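Local coordinates for capsule biosynthesis protein capD (Bacillus anthracis, PDB 3G9K), which cleaves the poly-gamma-D-glutamate capsule and, as a transpeptidase, joins it by an amide bond to meso-diaminopimelic acid of the peptidoglycan, at residues Ala116-Ile120 with Ala144-Gly148; Pro88-Lys92 with Ile103-Arg108; Gly98-Asp102 with Thr162-Asp166. All blocks are in the same frame, centred on the assembly; numbering follows the deposited sequence.

Contact 1 (Ala116-Ile120 with Ala144-Gly148); sequences AYTEI and AFFGG
Glu119 and Phe146 mark the nearest backbone approach, their CA atoms 7.4 Å apart, where the end of strand 115-118 runs out beside the 144-147 turn, closed by the bond from Gly147 N to Ala144 O. Phe146 has the largest share of the contact. The Glu119 side chain runs across one face of its ring, with Glu119 CB 4.0 Å from the centroid, a CH-pi contact. Because CG of Glu119 is anti to the backbone N (chi1 -165°) and the chain then runs extended, the acid travels back along the ring toward Phe146 CB, with the carboxylate 24° from the ring plane. The opposite face of Phe146 receives CD2 of the neighbouring Phe145, while the far rim reaches the strand backbone, Phe146 CZ lying 3.6 Å from Thr118 C. Phe145 turns its own edge to the face of Tyr117, a T-shaped pair with centroids 5.6 Å apart and planes at 74°. Across the two segments the contact is therefore apolar and aromatic, and the polar groups bond elsewhere: Glu119 OE2 to Arg168, OE1 to Arg108 N. Arg81, which binds poly-gamma-D-glutamate, makes a cation-pi contact with Phe145 and bonds to its carbonyl, consistent with Phe145 acting as a second-shell residue that positions Arg81.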
loop_
_atom_site.group_PDB
_atom_site.type_symbol
_atom_site.label_atom_id
_atom_site.label_comp_id
_atom_site.label_asym_id
_atom_site.label_seq_id
_atom_site.Cartn_x
_atom_site.Cartn_y
_atom_site.Cartn_z
ATOM N N ALA B 116 -14.813 -17.264 8.347
ATOM C CA ALA B 116 -15.044 -15.830 8.315
ATOM C C ALA B 116 -14.256 -15.224 9.481
ATOM O O ALA B 116 -14.495 -15.539 10.644
ATOM C CB ALA B 116 -16.519 -15.522 8.423
ATOM N N TYR B 117 -13.263 -14.403 9.153
ATOM C CA TYR B 117 -12.501 -13.699 10.162
ATOM C C TYR B 117 -13.226 -12.403 10.441
ATOM O O TYR B 117 -13.646 -11.726 9.524
ATOM C CB TYR B 117 -11.077 -13.438 9.702
ATOM C CG TYR B 117 -10.216 -14.684 9.621
ATOM C CD1 TYR B 117 -9.951 -15.461 10.756
ATOM C CD2 TYR B 117 -9.637 -15.064 8.422
ATOM C CE1 TYR B 117 -9.136 -16.596 10.681
ATOM C CE2 TYR B 117 -8.833 -16.205 8.332
ATOM C CZ TYR B 117 -8.589 -16.963 9.458
ATOM O OH TYR B 117 -7.780 -18.071 9.332
ATOM N N THR B 118 -13.371 -12.073 11.715
ATOM C CA THR B 118 -14.236 -10.995 12.141
ATOM C C THR B 118 -13.440 -10.138 13.111
ATOM O O THR B 118 -12.700 -10.650 13.934
ATOM C CB THR B 118 -15.523 -11.556 12.824
ATOM O OG1 THR B 118 -16.434 -12.055 11.814
ATOM C CG2 THR B 118 -16.178 -10.504 13.603
ATOM N N GLU B 119 -13.594 -8.824 13.006
ATOM C CA GLU B 119 -12.822 -7.902 13.834
ATOM C C GLU B 119 -13.398 -7.761 15.246
ATOM O O GLU B 119 -12.651 -7.490 16.201
ATOM C CB GLU B 119 -12.734 -6.544 13.135
ATOM C CG GLU B 119 -11.676 -5.618 13.690
ATOM C CD GLU B 119 -11.390 -4.408 12.781
ATOM O OE1 GLU B 119 -12.177 -4.113 11.880
ATOM O OE2 GLU B 119 -10.393 -3.708 13.019
ATOM N N ILE B 120 -14.716 -7.923 15.367
ATOM C CA ILE B 120 -15.399 -7.992 16.667
ATOM C C ILE B 120 -16.055 -9.351 16.879
ATOM O O ILE B 120 -16.263 -10.132 15.924
ATOM C CB ILE B 120 -16.514 -6.914 16.847
ATOM C CG1 ILE B 120 -17.532 -6.946 15.686
ATOM C CG2 ILE B 120 -15.907 -5.572 16.952
ATOM C CD1 ILE B 120 -18.736 -5.941 15.843
ATOM N N ALA B 144 -4.169 -4.454 12.688
ATOM C CA ALA B 144 -3.446 -4.439 11.406
ATOM C C ALA B 144 -3.888 -5.546 10.416
ATOM O O ALA B 144 -3.750 -5.387 9.190
ATOM C CB ALA B 144 -1.924 -4.488 11.646
ATOM N N PHE B 145 -4.466 -6.637 10.932
ATOM C CA PHE B 145 -4.947 -7.729 10.092
ATOM C C PHE B 145 -5.990 -7.258 9.087
ATOM O O PHE B 145 -6.074 -7.769 7.984
ATOM C CB PHE B 145 -5.563 -8.828 10.976
ATOM C CG PHE B 145 -6.026 -10.022 10.217
ATOM C CD1 PHE B 145 -5.136 -11.027 9.875
ATOM C CD2 PHE B 145 -7.351 -10.130 9.795
ATOM C CE1 PHE B 145 -5.546 -12.101 9.168
ATOM C CE2 PHE B 145 -7.771 -11.217 9.066
ATOM C CZ PHE B 145 -6.867 -12.213 8.754
ATOM N N PHE B 146 -6.826 -6.317 9.493
ATOM C CA PHE B 146 -7.927 -5.873 8.644
ATOM C C PHE B 146 -7.567 -4.638 7.826
ATOM O O PHE B 146 -8.443 -3.992 7.255
ATOM C CB PHE B 146 -9.179 -5.672 9.492
ATOM C CG PHE B 146 -9.755 -6.975 9.991
ATOM C CD1 PHE B 146 -10.532 -7.751 9.167
ATOM C CD2 PHE B 146 -9.474 -7.433 11.250
ATOM C CE1 PHE B 146 -11.041 -8.955 9.611
ATOM C CE2 PHE B 146 -10.002 -8.643 11.706
ATOM C CZ PHE B 146 -10.765 -9.395 10.878
ATOM N N GLY B 147 -6.278 -4.310 7.794
ATOM C CA GLY B 147 -5.753 -3.340 6.810
ATOM C C GLY B 147 -5.485 -1.957 7.352
ATOM O O GLY B 147 -5.250 -1.790 8.522
ATOM N N GLY B 148 -5.557 -0.965 6.471
ATOM C CA GLY B 148 -5.160 0.420 6.785
ATOM C C GLY B 148 -5.500 1.321 5.625
ATOM O O GLY B 148 -4.578 1.802 4.904
#

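Contact 2 (Pro88-Lys92 with Ile103-Arg108)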
loop_
_atom_site.group_PDB
_atom_site.type_symbol
_atom_site.label_atom_id
_atom_site.label_comp_id
_atom_site.label_asym_id
_atom_site.label_seq_id
_atom_site.Cartn_x
_atom_site.Cartn_y
_atom_site.Cartn_z
ATOM N N PRO B 88 -16.356 -3.850 0.404
ATOM C CA PRO B 88 -17.471 -3.356 1.208
ATOM C C PRO B 88 -17.352 -1.844 1.524
ATOM O O PRO B 88 -18.352 -1.135 1.563
ATOM C CB PRO B 88 -17.425 -4.219 2.471
ATOM C CG PRO B 88 -16.519 -5.342 2.196
ATOM C CD PRO B 88 -15.588 -4.888 1.114
ATOM N N ILE B 89 -16.133 -1.343 1.658
ATOM C CA ILE B 89 -15.956 0.081 1.916
ATOM C C ILE B 89 -16.487 0.932 0.758
ATOM O O ILE B 89 -17.359 1.783 0.962
ATOM C CB ILE B 89 -14.483 0.411 2.236
ATOM C CG1 ILE B 89 -14.115 -0.182 3.609
ATOM C CG2 ILE B 89 -14.299 1.925 2.202
ATOM C CD1 ILE B 89 -12.630 -0.096 3.946
ATOM N N LEU B 90 -16.007 0.663 -0.446
ATOM C CA LEU B 90 -16.463 1.353 -1.672
ATOM C C LEU B 90 -17.952 1.084 -1.994
ATOM O O LEU B 90 -18.665 1.992 -2.437
ATOM C CB LEU B 90 -15.537 0.995 -2.855
ATOM C CG LEU B 90 -14.147 1.662 -2.740
ATOM C CD1 LEU B 90 -13.137 1.122 -3.729
ATOM C CD2 LEU B 90 -14.291 3.189 -2.881
ATOM N N ASP B 91 -18.430 -0.135 -1.732
ATOM C CA ASP B 91 -19.858 -0.506 -1.905
ATOM C C ASP B 91 -20.755 0.385 -1.049
ATOM O O ASP B 91 -21.716 0.973 -1.535
ATOM C CB ASP B 91 -20.102 -1.968 -1.498
ATOM C CG ASP B 91 -21.562 -2.382 -1.622
ATOM O OD1 ASP B 91 -22.083 -2.302 -2.753
ATOM O OD2 ASP B 91 -22.184 -2.772 -0.598
ATOM N N LYS B 92 -20.434 0.496 0.229
ATOM C CA LYS B 92 -21.210 1.361 1.115
ATOM C C LYS B 92 -21.096 2.854 0.738
ATOM O O LYS B 92 -22.074 3.615 0.851
ATOM C CB LYS B 92 -20.797 1.126 2.570
ATOM C CG LYS B 92 -21.185 -0.250 3.120
ATOM C CD LYS B 92 -20.698 -0.449 4.544
ATOM C CE LYS B 92 -20.265 -1.895 4.829
ATOM N NZ LYS B 92 -19.386 -1.974 6.041
ATOM N N ILE B 103 -17.369 4.803 7.333
ATOM C CA ILE B 103 -17.306 3.481 6.707
ATOM C C ILE B 103 -15.971 2.764 7.008
ATOM O O ILE B 103 -15.950 1.593 7.407
ATOM C CB ILE B 103 -17.542 3.587 5.180
ATOM C CG1 ILE B 103 -18.969 4.082 4.918
ATOM C CG2 ILE B 103 -17.341 2.214 4.499
ATOM C CD1 ILE B 103 -19.182 4.735 3.554
ATOM N N ILE B 104 -14.865 3.488 6.862
ATOM C CA ILE B 104 -13.533 2.977 7.205
ATOM C C ILE B 104 -13.408 2.557 8.673
ATOM O O ILE B 104 -12.712 1.582 9.007
ATOM C CB ILE B 104 -12.452 4.044 6.783
ATOM C CG1 ILE B 104 -12.279 3.952 5.256
ATOM C CG2 ILE B 104 -11.104 3.866 7.499
ATOM C CD1 ILE B 104 -11.319 5.038 4.644
ATOM N N ASN B 105 -14.068 3.304 9.556
ATOM C CA ASN B 105 -14.062 3.012 10.998
ATOM C C ASN B 105 -14.845 1.744 11.384
ATOM O O ASN B 105 -14.582 1.156 12.423
ATOM C CB ASN B 105 -14.606 4.228 11.794
ATOM C CG ASN B 105 -13.658 5.422 11.767
ATOM O OD1 ASN B 105 -14.020 6.530 12.217
ATOM N ND2 ASN B 105 -12.467 5.224 11.245
ATOM N N GLU B 106 -15.788 1.348 10.541
ATOM C CA GLU B 106 -16.698 0.237 10.817
ATOM C C GLU B 106 -15.842 -1.015 10.963
ATOM O O GLU B 106 -14.872 -1.180 10.235
ATOM C CB GLU B 106 -17.670 0.035 9.654
ATOM C CG GLU B 106 -18.887 -0.813 9.981
ATOM C CD GLU B 106 -20.026 -0.749 8.949
ATOM O OE1 GLU B 106 -19.910 -0.140 7.871
ATOM O OE2 GLU B 106 -21.091 -1.342 9.248
ATOM N N TYR B 107 -16.247 -1.924 11.848
ATOM C CA TYR B 107 -15.541 -3.196 12.008
ATOM C C TYR B 107 -15.655 -4.043 10.734
ATOM O O TYR B 107 -16.651 -3.997 10.023
ATOM C CB TYR B 107 -16.116 -3.961 13.216
ATOM C CG TYR B 107 -15.878 -3.265 14.538
ATOM C CD1 TYR B 107 -14.585 -2.969 14.957
ATOM C CD2 TYR B 107 -16.945 -2.919 15.381
ATOM C CE1 TYR B 107 -14.355 -2.357 16.144
ATOM C CE2 TYR B 107 -16.713 -2.312 16.592
ATOM C CZ TYR B 107 -15.419 -2.027 16.967
ATOM O OH TYR B 107 -15.151 -1.412 18.182
ATOM N N ARG B 108 -14.628 -4.833 10.470
ATOM C CA ARG B 108 -14.507 -5.519 9.204
ATOM C C ARG B 108 -14.580 -7.039 9.354
ATOM O O ARG B 108 -14.471 -7.570 10.472
ATOM C CB ARG B 108 -13.184 -5.127 8.557
ATOM C CG ARG B 108 -13.165 -3.672 8.110
ATOM C CD ARG B 108 -11.801 -3.208 7.690
ATOM N NE ARG B 108 -11.844 -1.768 7.459
ATOM C CZ ARG B 108 -10.782 -0.972 7.355
ATOM N NH1 ARG B 108 -9.559 -1.477 7.335
ATOM N NH2 ARG B 108 -10.977 0.344 7.227
HETATM O O HOH W 1 -17.440 -4.472 6.898
#
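Glu106 OE1 takes the ammonium of Lys92 in a salt bridge, with NZ 2.6 Å away and well above the carboxylate plane, 71° out of it. The lysine arrives by a bend at chi3 (-144°), which carries NZ across from helix 82-94 to the residue just past the end of helix 100-105. A water takes a weak bond from Lys92 NZ and donates to Tyr107 O, and Lys97 adds a long, weak ion pair to OE1. Beside this ion pair the helices meet through isoleucines. CG2 of Ile103 lies 3.6 Å from Ile89 O and 3.8 Å from Ile89 CG2, while its CD1 branch reaches along to Lys92 CB. Ile89 extends the other way, its CD1 resting over one face of the Arg108 guanidinium, 3.7 Å from NH2. That group bonds chiefly elsewhere, NH1 to Phe146 O and to Asp166; NH2 adds a weak bond to Ile104 O within its own segment. The helix pair is thus joined by an apolar isoleucine core with an ion pair on one flank, and the apolar cover over Arg108 would be expected to strengthen its buried charge interactions.

Contact 3 (Gly98-Asp102 with Thr162-Asp166)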
loop_
_atom_site.group_PDB
_atom_site.type_symbol
_atom_site.label_atom_id
_atom_site.label_comp_id
_atom_site.label_asym_id
_atom_site.label_seq_id
_atom_site.Cartn_x
_atom_site.Cartn_y
_atom_site.Cartn_z
ATOM N N GLY B 98 -22.788 6.773 4.112
ATOM C CA GLY B 98 -22.182 7.729 5.006
ATOM C C GLY B 98 -20.843 8.230 4.493
ATOM O O GLY B 98 -20.485 8.017 3.337
ATOM N N SER B 99 -20.119 8.913 5.377
ATOM C CA SER B 99 -18.836 9.486 5.044
ATOM C C SER B 99 -17.885 8.328 4.858
ATOM O O SER B 99 -18.059 7.289 5.479
ATOM C CB SER B 99 -18.318 10.414 6.157
ATOM O OG SER B 99 -17.880 9.719 7.321
ATOM N N LEU B 100 -16.928 8.499 3.960
ATOM C CA LEU B 100 -15.879 7.514 3.748
ATOM C C LEU B 100 -15.171 7.192 5.067
ATOM O O LEU B 100 -14.880 6.025 5.335
ATOM C CB LEU B 100 -14.879 8.016 2.721
ATOM C CG LEU B 100 -13.832 6.986 2.262
ATOM C CD1 LEU B 100 -14.497 5.638 1.798
ATOM C CD2 LEU B 100 -12.939 7.571 1.181
ATOM N N GLN B 101 -14.949 8.182 5.910
ATOM C CA GLN B 101 -14.264 7.941 7.179
ATOM C C GLN B 101 -15.084 7.036 8.146
ATOM O O GLN B 101 -14.518 6.123 8.751
ATOM C CB GLN B 101 -13.910 9.252 7.888
ATOM C CG GLN B 101 -13.142 9.038 9.209
ATOM C CD GLN B 101 -11.726 8.473 8.975
ATOM O OE1 GLN B 101 -10.872 9.163 8.445
ATOM N NE2 GLN B 101 -11.485 7.226 9.388
ATOM N N ASP B 102 -16.379 7.306 8.310
ATOM C CA ASP B 102 -17.248 6.448 9.133
ATOM C C ASP B 102 -17.205 4.989 8.632
ATOM O O ASP B 102 -17.012 4.071 9.410
ATOM C CB ASP B 102 -18.697 6.989 9.190
ATOM C CG ASP B 102 -18.834 8.170 10.156
ATOM O OD1 ASP B 102 -18.526 7.945 11.362
ATOM O OD2 ASP B 102 -19.196 9.301 9.708
ATOM N N THR B 162 -11.059 16.473 0.721
ATOM C CA THR B 162 -11.164 15.862 2.034
ATOM C C THR B 162 -10.496 14.475 1.933
ATOM O O THR B 162 -9.939 14.099 0.887
ATOM C CB THR B 162 -12.608 15.712 2.520
ATOM O OG1 THR B 162 -13.354 15.016 1.501
ATOM C CG2 THR B 162 -13.226 17.107 2.786
ATOM N N GLY B 163 -10.520 13.750 3.029
ATOM C CA GLY B 163 -9.787 12.476 3.088
ATOM C C GLY B 163 -10.252 11.613 4.217
ATOM O O GLY B 163 -11.197 11.956 4.976
ATOM N N ALA B 164 -9.573 10.480 4.347
ATOM C CA ALA B 164 -9.811 9.548 5.424
ATOM C C ALA B 164 -8.539 8.790 5.694
ATOM O O ALA B 164 -7.743 8.562 4.792
ATOM C CB ALA B 164 -10.929 8.593 5.077
ATOM N N GLY B 165 -8.347 8.438 6.957
ATOM C CA GLY B 165 -7.206 7.638 7.372
ATOM C C GLY B 165 -7.711 6.513 8.270
ATOM O O GLY B 165 -8.741 6.643 8.925
ATOM N N ASP B 166 -6.966 5.434 8.355
ATOM C CA ASP B 166 -7.387 4.284 9.144
ATOM C C ASP B 166 -6.677 4.280 10.513
ATOM O O ASP B 166 -5.497 4.027 10.590
ATOM C CB ASP B 166 -7.050 3.023 8.362
ATOM C CG ASP B 166 -7.871 1.829 8.775
ATOM O OD1 ASP B 166 -8.173 1.665 9.983
ATOM O OD2 ASP B 166 -8.165 1.018 7.871
#
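Gln101 of helix 100-105 grips Gly165 just beyond the end of strand 160-164, an outermost strand within this chain of the antiparallel sheet 63-67, 70-75, 150-155 and 160-164. In this member of the gamma-glutamyltransferase family, of the Ntn-hydrolase clan, the contact sets a helix against that sheet. The tight part is a pair of hydrogen bonds between the Gln101 amide and the Gly165 backbone: Gly165 N donates to Gln101 OE1 at 3.0 Å and 157°, and Gln101 NE2 returns a bond to Gly165 O at 2.8 Å. The acceptor of the second bond lies almost in the amide plane of Gln101, 3° out of it, so the two bonds fix the rotation of the amide and tell its oxygen from its nitrogen. A bend at chi2 (68°) in the glutamine chain brings the amide to the Gly165 backbone. Ala164 packs against the same amide, its CB 3.4 Å from Gln101 OE1 and its CA closer still. Packing is looser on the Leu100 side, where CG comes only to 4.4 Å from Ala164 CB; this leucine also packs on Ala151 and Ile153 of strand 150-155 and on Ile89 and Tyr93 of helix 82-94. On the solvent side Ser99 takes the N-cap position at the helix start, with exposed Asp102 three residues on. Ser99 OG accepts from Asp102 N at 3.0 Å and donates to Asp102 OD2, which it meets from above the carboxylate plane.

How the contacts relate
Contacts 2 and 3 lie side by side, centres about 9 Å apart, and share helix 100-105; the centre of contact 1 sits about 12 Å from that of contact 2 and 18 Å from that of contact 3. Along the chain contact 2 closes before contact 1 opens, whereas the segments of contacts 2 and 3 alternate, and contact 1 falls between the two ends of contact 3. Arg108 of contact 2 bonds to residues of both other contacts, and Ile104 CD1 packs on Ala164 CB where contacts 2 and 3 meet. The small mixed sheet, the helix pair and the four-stranded antiparallel sheet thus pack together, with the Phe145 side chain of contact 1 about 6 Å from a bound glutamate.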